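Local atomic coordinates of 4-hydroxybutyrate coenzyme A transferase (Shewanella oneidensis, PDB entry 2OAS), a protein that probably transfers coenzyme A between acyl-CoA donors and carboxylic acids such as acetate and 4-hydroxybutyrate, and binds coenzyme A. Residues A[128-136]-A[281-289]; A[184-195]-A[212-221]. All blocks are in the same frame, centred on the assembly; numbering follows the deposited sequence.

Contact 1. Residues A[128-136]-A[281-289]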
loop_
_atom_site.group_PDB
_atom_site.type_symbol
_atom_site.label_atom_id
_atom_site.label_comp_id
_atom_site.label_asym_id
_atom_site.label_seq_id
_atom_site.Cartn_x
_atom_site.Cartn_y
_atom_site.Cartn_z
ATOM N N SER A 128 -13.398 -14.879 -27.175
ATOM C CA SER A 128 -12.323 -14.382 -26.352
ATOM C C SER A 128 -12.449 -12.882 -26.092
ATOM O O SER A 128 -12.853 -12.117 -26.969
ATOM C CB SER A 128 -10.979 -14.687 -27.034
ATOM O OG SER A 128 -9.895 -14.163 -26.289
ATOM N N LEU A 129 -12.111 -12.476 -24.874
ATOM C CA LEU A 129 -12.134 -11.077 -24.490
ATOM C C LEU A 129 -10.958 -10.396 -25.151
ATOM O O LEU A 129 -10.772 -9.191 -25.012
ATOM C CB LEU A 129 -12.008 -10.946 -22.982
ATOM C CG LEU A 129 -13.202 -11.503 -22.224
ATOM C CD1 LEU A 129 -13.031 -11.248 -20.736
ATOM C CD2 LEU A 129 -14.466 -10.850 -22.730
ATOM N N GLY A 130 -10.144 -11.181 -25.849
ATOM C CA GLY A 130 -9.003 -10.639 -26.567
ATOM C C GLY A 130 -7.907 -9.895 -25.822
ATOM O O GLY A 130 -7.397 -10.367 -24.800
ATOM N N ILE A 131 -7.554 -8.713 -26.333
ATOM C CA ILE A 131 -6.470 -7.934 -25.744
ATOM C C ILE A 131 -6.745 -7.303 -24.385
ATOM O O ILE A 131 -5.853 -6.682 -23.794
ATOM C CB ILE A 131 -5.972 -6.843 -26.700
ATOM C CG1 ILE A 131 -7.096 -5.851 -26.999
ATOM C CG2 ILE A 131 -5.448 -7.482 -27.951
ATOM C CD1 ILE A 131 -6.669 -4.702 -27.886
ATOM N N SER A 132 -7.961 -7.459 -23.882
ATOM C CA SER A 132 -8.288 -6.917 -22.572
ATOM C C SER A 132 -9.095 -7.855 -21.708
ATOM O O SER A 132 -10.294 -8.023 -21.916
ATOM C CB SER A 132 -9.059 -5.604 -22.679
ATOM O OG SER A 132 -8.196 -4.544 -23.022
ATOM N N VAL A 133 -8.434 -8.474 -20.735
ATOM C CA VAL A 133 -9.127 -9.353 -19.818
ATOM C C VAL A 133 -9.442 -8.504 -18.603
ATOM O O VAL A 133 -10.590 -8.419 -18.174
ATOM C CB VAL A 133 -8.274 -10.547 -19.406
ATOM C CG1 VAL A 133 -9.012 -11.375 -18.368
ATOM C CG2 VAL A 133 -7.964 -11.398 -20.628
ATOM N N GLU A 134 -8.419 -7.864 -18.056
ATOM C CA GLU A 134 -8.589 -6.989 -16.894
ATOM C C GLU A 134 -9.707 -7.423 -15.938
ATOM O O GLU A 134 -9.683 -8.538 -15.410
ATOM C CB GLU A 134 -8.807 -5.523 -17.338
ATOM C CG GLU A 134 -9.349 -5.302 -18.772
ATOM C CD GLU A 134 -10.731 -4.670 -18.792
ATOM O OE1 GLU A 134 -11.195 -4.223 -19.867
ATOM O OE2 GLU A 134 -11.361 -4.621 -17.725
ATOM N N ALA A 135 -10.681 -6.557 -15.714
ATOM C CA ALA A 135 -11.777 -6.853 -14.806
ATOM C C ALA A 135 -13.086 -7.120 -15.514
ATOM O O ALA A 135 -14.123 -7.311 -14.867
ATOM C CB ALA A 135 -11.959 -5.705 -13.843
ATOM N N THR A 136 -13.051 -7.146 -16.840
ATOM C CA THR A 136 -14.261 -7.386 -17.623
ATOM C C THR A 136 -14.761 -8.821 -17.398
ATOM O O THR A 136 -15.968 -9.069 -17.322
ATOM C CB THR A 136 -14.008 -7.052 -19.135
ATOM O OG1 THR A 136 -15.116 -7.492 -19.925
ATOM C CG2 THR A 136 -12.733 -7.698 -19.625
ATOM N N VAL A 281 1.692 -16.557 -24.821
ATOM C CA VAL A 281 1.214 -15.319 -24.205
ATOM C C VAL A 281 -0.079 -15.559 -23.443
ATOM O O VAL A 281 -1.091 -15.964 -24.014
ATOM C CB VAL A 281 0.981 -14.191 -25.257
ATOM C CG1 VAL A 281 0.636 -12.882 -24.555
ATOM C CG2 VAL A 281 2.226 -14.007 -26.123
ATOM N N ILE A 282 -0.043 -15.304 -22.145
ATOM C CA ILE A 282 -1.203 -15.506 -21.306
ATOM C C ILE A 282 -1.774 -14.222 -20.704
ATOM O O ILE A 282 -1.116 -13.522 -19.925
ATOM C CB ILE A 282 -0.877 -16.475 -20.164
ATOM C CG1 ILE A 282 -0.449 -17.826 -20.748
ATOM C CG2 ILE A 282 -2.088 -16.626 -19.238
ATOM C CD1 ILE A 282 -1.501 -18.479 -21.637
ATOM N N PHE A 283 -3.007 -13.923 -21.092
ATOM C CA PHE A 283 -3.725 -12.769 -20.606
ATOM C C PHE A 283 -4.495 -13.288 -19.415
ATOM O O PHE A 283 -5.446 -14.054 -19.547
ATOM C CB PHE A 283 -4.701 -12.235 -21.665
ATOM C CG PHE A 283 -4.033 -11.475 -22.770
ATOM C CD1 PHE A 283 -3.258 -12.129 -23.723
ATOM C CD2 PHE A 283 -4.141 -10.083 -22.833
ATOM C CE1 PHE A 283 -2.596 -11.420 -24.707
ATOM C CE2 PHE A 283 -3.478 -9.366 -23.816
ATOM C CZ PHE A 283 -2.708 -10.033 -24.762
HETATM N N MSE A 284 -4.079 -12.844 -18.248
HETATM C CA MSE A 284 -4.667 -13.274 -17.001
HETATM C C MSE A 284 -5.492 -12.169 -16.366
HETATM O O MSE A 284 -5.281 -10.989 -16.648
HETATM C CB MSE A 284 -3.533 -13.661 -16.072
HETATM C CG MSE A 284 -3.908 -14.412 -14.832
HETATM SE SE MSE A 284 -2.240 -14.852 -13.981
HETATM C CE MSE A 284 -1.850 -16.436 -15.017
ATOM N N ASP A 285 -6.414 -12.572 -15.494
ATOM C CA ASP A 285 -7.303 -11.670 -14.762
ATOM C C ASP A 285 -6.511 -10.785 -13.806
ATOM O O ASP A 285 -5.727 -11.290 -13.008
ATOM C CB ASP A 285 -8.326 -12.508 -13.983
ATOM C CG ASP A 285 -9.137 -11.693 -12.982
ATOM O OD1 ASP A 285 -9.167 -10.446 -13.083
ATOM O OD2 ASP A 285 -9.761 -12.310 -12.095
ATOM N N ILE A 286 -6.718 -9.470 -13.878
ATOM C CA ILE A 286 -5.998 -8.536 -13.017
ATOM C C ILE A 286 -6.048 -8.891 -11.535
ATOM O O ILE A 286 -5.158 -8.520 -10.775
ATOM C CB ILE A 286 -6.539 -7.109 -13.150
ATOM C CG1 ILE A 286 -8.055 -7.143 -13.018
ATOM C CG2 ILE A 286 -6.103 -6.499 -14.460
ATOM C CD1 ILE A 286 -8.664 -5.794 -12.925
ATOM N N GLU A 287 -7.092 -9.588 -11.108
ATOM C CA GLU A 287 -7.184 -9.960 -9.701
ATOM C C GLU A 287 -6.013 -10.853 -9.320
ATOM O O GLU A 287 -5.660 -10.948 -8.148
ATOM C CB GLU A 287 -8.499 -10.676 -9.414
ATOM C CG GLU A 287 -8.669 -11.038 -7.952
ATOM C CD GLU A 287 -10.069 -11.530 -7.633
ATOM O OE1 GLU A 287 -10.282 -12.019 -6.508
ATOM O OE2 GLU A 287 -10.956 -11.421 -8.504
ATOM N N GLN A 288 -5.414 -11.499 -10.321
ATOM C CA GLN A 288 -4.265 -12.384 -10.118
ATOM C C GLN A 288 -2.950 -11.742 -10.563
ATOM O O GLN A 288 -2.000 -11.681 -9.785
ATOM C CB GLN A 288 -4.444 -13.695 -10.885
ATOM C CG GLN A 288 -5.084 -14.814 -10.110
ATOM C CD GLN A 288 -6.484 -14.483 -9.657
ATOM O OE1 GLN A 288 -6.699 -14.081 -8.510
ATOM N NE2 GLN A 288 -7.454 -14.637 -10.565
ATOM N N VAL A 289 -2.897 -11.275 -11.808
ATOM C CA VAL A 289 -1.688 -10.660 -12.330
ATOM C C VAL A 289 -1.213 -9.490 -11.474
ATOM O O VAL A 289 -0.001 -9.283 -11.327
ATOM C CB VAL A 289 -1.865 -10.174 -13.799
ATOM C CG1 VAL A 289 -2.993 -9.179 -13.892
ATOM C CG2 VAL A 289 -0.575 -9.531 -14.301
#

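Contact 2. Residues A[184-195]-A[212-221]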
loop_
_atom_site.group_PDB
_atom_site.type_symbol
_atom_site.label_atom_id
_atom_site.label_comp_id
_atom_site.label_asym_id
_atom_site.label_seq_id
_atom_site.Cartn_x
_atom_site.Cartn_y
_atom_site.Cartn_z
ATOM N N ALA A 184 3.018 7.500 -28.431
ATOM C CA ALA A 184 4.366 7.626 -27.891
ATOM C C ALA A 184 5.274 8.293 -28.925
ATOM O O ALA A 184 4.890 8.461 -30.086
ATOM C CB ALA A 184 4.909 6.245 -27.523
ATOM N N THR A 185 6.480 8.663 -28.499
ATOM C CA THR A 185 7.445 9.304 -29.388
ATOM C C THR A 185 8.802 9.493 -28.704
ATOM O O THR A 185 8.874 10.014 -27.586
ATOM C CB THR A 185 6.905 10.674 -29.873
ATOM O OG1 THR A 185 7.961 11.408 -30.507
ATOM C CG2 THR A 185 6.341 11.476 -28.705
ATOM N N GLY A 186 9.871 9.064 -29.378
ATOM C CA GLY A 186 11.220 9.183 -28.828
ATOM C C GLY A 186 11.561 10.592 -28.367
ATOM O O GLY A 186 11.004 11.555 -28.887
ATOM N N ASP A 187 12.477 10.720 -27.407
ATOM C CA ASP A 187 12.874 12.029 -26.866
ATOM C C ASP A 187 14.256 11.985 -26.203
ATOM O O ASP A 187 14.747 10.915 -25.846
ATOM C CB ASP A 187 11.840 12.493 -25.833
ATOM C CG ASP A 187 12.102 13.906 -25.329
ATOM O OD1 ASP A 187 12.180 14.832 -26.166
ATOM O OD2 ASP A 187 12.220 14.097 -24.097
ATOM N N ALA A 188 14.871 13.152 -26.019
ATOM C CA ALA A 188 16.194 13.231 -25.393
ATOM C C ALA A 188 16.157 12.826 -23.923
ATOM O O ALA A 188 17.059 12.148 -23.430
ATOM C CB ALA A 188 16.748 14.637 -25.520
ATOM N N VAL A 189 15.111 13.254 -23.226
ATOM C CA VAL A 189 14.946 12.943 -21.811
ATOM C C VAL A 189 14.643 11.464 -21.620
ATOM O O VAL A 189 15.228 10.811 -20.759
ATOM C CB VAL A 189 13.804 13.765 -21.201
ATOM C CG1 VAL A 189 13.641 13.413 -19.740
ATOM C CG2 VAL A 189 14.093 15.244 -21.367
ATOM N N SER A 190 13.720 10.949 -22.430
ATOM C CA SER A 190 13.327 9.544 -22.389
ATOM C C SER A 190 14.554 8.640 -22.533
ATOM O O SER A 190 14.725 7.692 -21.777
ATOM C CB SER A 190 12.336 9.244 -23.518
ATOM O OG SER A 190 11.197 10.079 -23.437
ATOM N N LEU A 191 15.401 8.937 -23.513
ATOM C CA LEU A 191 16.605 8.153 -23.728
ATOM C C LEU A 191 17.467 8.156 -22.474
ATOM O O LEU A 191 17.954 7.112 -22.037
ATOM C CB LEU A 191 17.417 8.717 -24.896
ATOM C CG LEU A 191 17.579 7.842 -26.146
ATOM C CD1 LEU A 191 18.240 6.517 -25.758
ATOM C CD2 LEU A 191 16.207 7.608 -26.790
ATOM N N ALA A 192 17.657 9.338 -21.902
ATOM C CA ALA A 192 18.465 9.489 -20.707
ATOM C C ALA A 192 17.918 8.606 -19.594
ATOM O O ALA A 192 18.649 7.813 -19.005
ATOM C CB ALA A 192 18.485 10.950 -20.275
ATOM N N ILE A 193 16.627 8.734 -19.309
ATOM C CA ILE A 193 15.999 7.931 -18.271
ATOM C C ILE A 193 16.094 6.445 -18.607
ATOM O O ILE A 193 16.310 5.614 -17.729
ATOM C CB ILE A 193 14.524 8.301 -18.125
ATOM C CG1 ILE A 193 14.411 9.782 -17.768
ATOM C CG2 ILE A 193 13.869 7.412 -17.091
ATOM C CD1 ILE A 193 13.018 10.343 -17.899
ATOM N N GLY A 194 15.931 6.120 -19.884
ATOM C CA GLY A 194 16.002 4.741 -20.302
ATOM C C GLY A 194 17.342 4.141 -19.960
ATOM O O GLY A 194 17.425 3.010 -19.485
ATOM N N GLN A 195 18.399 4.913 -20.186
ATOM C CA GLN A 195 19.756 4.455 -19.909
ATOM C C GLN A 195 19.978 4.218 -18.424
ATOM O O GLN A 195 20.533 3.195 -18.029
ATOM C CB GLN A 195 20.765 5.483 -20.425
ATOM C CG GLN A 195 20.573 5.857 -21.890
ATOM C CD GLN A 195 21.560 6.916 -22.365
ATOM O OE1 GLN A 195 21.700 7.982 -21.744
ATOM N NE2 GLN A 195 22.249 6.633 -23.466
ATOM N N GLY A 212 4.773 3.975 -23.396
ATOM C CA GLY A 212 5.301 5.318 -23.509
ATOM C C GLY A 212 6.733 5.348 -23.994
ATOM O O GLY A 212 7.360 4.311 -24.234
ATOM N N ALA A 213 7.253 6.564 -24.121
ATOM C CA ALA A 213 8.615 6.799 -24.577
ATOM C C ALA A 213 9.647 6.252 -23.591
ATOM O O ALA A 213 10.632 5.635 -23.995
ATOM C CB ALA A 213 8.828 8.293 -24.774
ATOM N N ILE A 214 9.420 6.489 -22.303
ATOM C CA ILE A 214 10.342 6.014 -21.279
ATOM C C ILE A 214 10.501 4.496 -21.350
ATOM O O ILE A 214 11.605 3.987 -21.532
ATOM C CB ILE A 214 9.860 6.442 -19.878
ATOM C CG1 ILE A 214 9.860 7.969 -19.803
ATOM C CG2 ILE A 214 10.742 5.825 -18.800
ATOM C CD1 ILE A 214 9.330 8.536 -18.503
ATOM N N PRO A 215 9.394 3.759 -21.219
ATOM C CA PRO A 215 9.463 2.295 -21.289
ATOM C C PRO A 215 10.193 1.821 -22.543
ATOM O O PRO A 215 11.044 0.943 -22.466
ATOM C CB PRO A 215 7.993 1.886 -21.288
ATOM C CG PRO A 215 7.367 2.951 -20.421
ATOM C CD PRO A 215 8.021 4.212 -20.928
ATOM N N ASP A 216 9.866 2.401 -23.696
ATOM C CA ASP A 216 10.513 2.003 -24.943
ATOM C C ASP A 216 12.015 2.218 -24.897
ATOM O O ASP A 216 12.790 1.337 -25.274
ATOM C CB ASP A 216 9.945 2.780 -26.133
ATOM C CG ASP A 216 8.509 2.413 -26.439
ATOM O OD1 ASP A 216 8.182 1.206 -26.450
ATOM O OD2 ASP A 216 7.710 3.335 -26.684
ATOM N N ALA A 217 12.419 3.402 -24.446
ATOM C CA ALA A 217 13.830 3.737 -24.345
ATOM C C ALA A 217 14.513 2.719 -23.449
ATOM O O ALA A 217 15.646 2.318 -23.706
ATOM C CB ALA A 217 13.996 5.141 -23.775
ATOM N N VAL A 218 13.821 2.297 -22.395
ATOM C CA VAL A 218 14.370 1.315 -21.473
ATOM C C VAL A 218 14.545 -0.024 -22.169
ATOM O O VAL A 218 15.587 -0.672 -22.052
ATOM C CB VAL A 218 13.449 1.109 -20.258
ATOM C CG1 VAL A 218 14.030 0.031 -19.350
ATOM C CG2 VAL A 218 13.282 2.424 -19.496
ATOM N N LEU A 219 13.510 -0.438 -22.891
ATOM C CA LEU A 219 13.532 -1.704 -23.611
ATOM C C LEU A 219 14.612 -1.720 -24.672
ATOM O O LEU A 219 15.237 -2.748 -24.918
ATOM C CB LEU A 219 12.168 -1.964 -24.237
ATOM C CG LEU A 219 11.093 -2.239 -23.186
ATOM C CD1 LEU A 219 9.725 -2.150 -23.814
ATOM C CD2 LEU A 219 11.321 -3.612 -22.579
ATOM N N SER A 220 14.845 -0.579 -25.299
ATOM C CA SER A 220 15.873 -0.505 -26.319
ATOM C C SER A 220 17.270 -0.681 -25.728
ATOM O O SER A 220 18.208 -1.011 -26.448
ATOM C CB SER A 220 15.774 0.825 -27.064
ATOM O OG SER A 220 15.762 1.920 -26.169
ATOM N N CYS A 221 17.412 -0.477 -24.420
ATOM C CA CYS A 221 18.708 -0.633 -23.768
ATOM C C CYS A 221 18.868 -2.000 -23.117
ATOM O O CYS A 221 19.860 -2.246 -22.431
ATOM C CB CYS A 221 18.917 0.452 -22.716
ATOM S SG CYS A 221 18.721 2.170 -23.332
#

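Contact 1. Residues A[128-136]-A[281-289]
G130 O lies over one face of the F283 ring, 3.8 Å from CD2 and displaced toward the rim, and this carbonyl also takes a hydrogen bond from T157. G130 lies in the type II' turn L129-S132, and its positive phi favours glycine. One residue on, I131 O approaches F283 CE2 obliquely at 3.6 Å. V133 then turns toward 281-289: its CG2, anti to the carbonyl carbon, rests on F283 CB at 3.5 Å, while CG1, anti to the backbone N (chi1 176°), is directed instead at the D285 backbone.

At E134 the backbone makes the polar contact. I286 N donates a weak bond to E134 O (3.5 Å), and I286 CG1 comes within 3.2 Å of the same oxygen. The E134 side chain bends at chi2, and its carboxylate OE2 accepts from A135 N on the anti side, OE1 from S26 N. A135 CB meets I286 CD1 at 3.4 Å.

D285 N-caps helix 286-289; its OD1 accepts E287 N at 3.0 Å in a nearly straight bond (177°) that comes from above the carboxylate plane, and OD2 pairs with R105. Replacing D285 by alanine removes the carboxylate, which would probably leave E287 N without its cap and R105, which also pairs with E287, without this salt bridge.

The arrangement is a short strand-to-helix connection ending in an N-capped helix, joining the N- and C-terminal family regions of the acetyl-CoA hydrolase/transferase fold. It borders the active site: the side chain of I286 is about 6 Å from that of E233, which binds CoA covalently.

Contact 2. Residues A[184-195]-A[212-221]
S190 and G194 of one helix meet A213 and A217 of another in a close, partly buried helix-helix contact on the mixed sheet that includes strands 206-208 and 346-350. The second helix is the connection of a beta-alpha-beta crossover between the neighbouring parallel strands 206-208 and 229-230. Segments 188-195 and 213-220 approach to 7.5 Å between axes at a signed crossing angle of -50°, as expected when ridges of residues four apart fit into each other's grooves.

Small residues make the closeness possible. A213 CB lies 3.3 Å from S190 OG and is met equally closely by T185 O, from the chain leading into the first helix. A217 CB presses against S190 O, also at 3.3 Å. At G194 a CB would fall only 2.7 Å from A217 CB, which explains the bare backbone there.

On the sheet side, I193 and I214 both touch A350. Each has CG2 anti to its backbone N, with chi1 near -60°, and these two methyls meet at 3.9 Å. The I214 side chain also lies about 6 Å from bound coenzyme A. Toward the far end of the second helix, V218 CG2 rests on G194 CA at 3.7 Å.

In the fold
Contact 1 is wholly buried and nearer the centre of the chain, whereas contact 2 is only partly buried, with several exposed residues at its margin. They share no element and do not touch: their nearest atoms are about 14 Å apart. Contact 1 joins a loop to a strand-to-helix connection, and backbone carbonyls, a ring face and buried carboxylates do much of the work. Contact 2 brings together two helices on a sheet, where small residues and methyl groups fit closely. Each nevertheless places an isoleucine near bound coenzyme A, without touching it: I286 in the former, near the covalent site, and I214 in the latter, near R362. Both contacts thus lie close to the coenzyme A site, one through loop chemistry and one through helix packing.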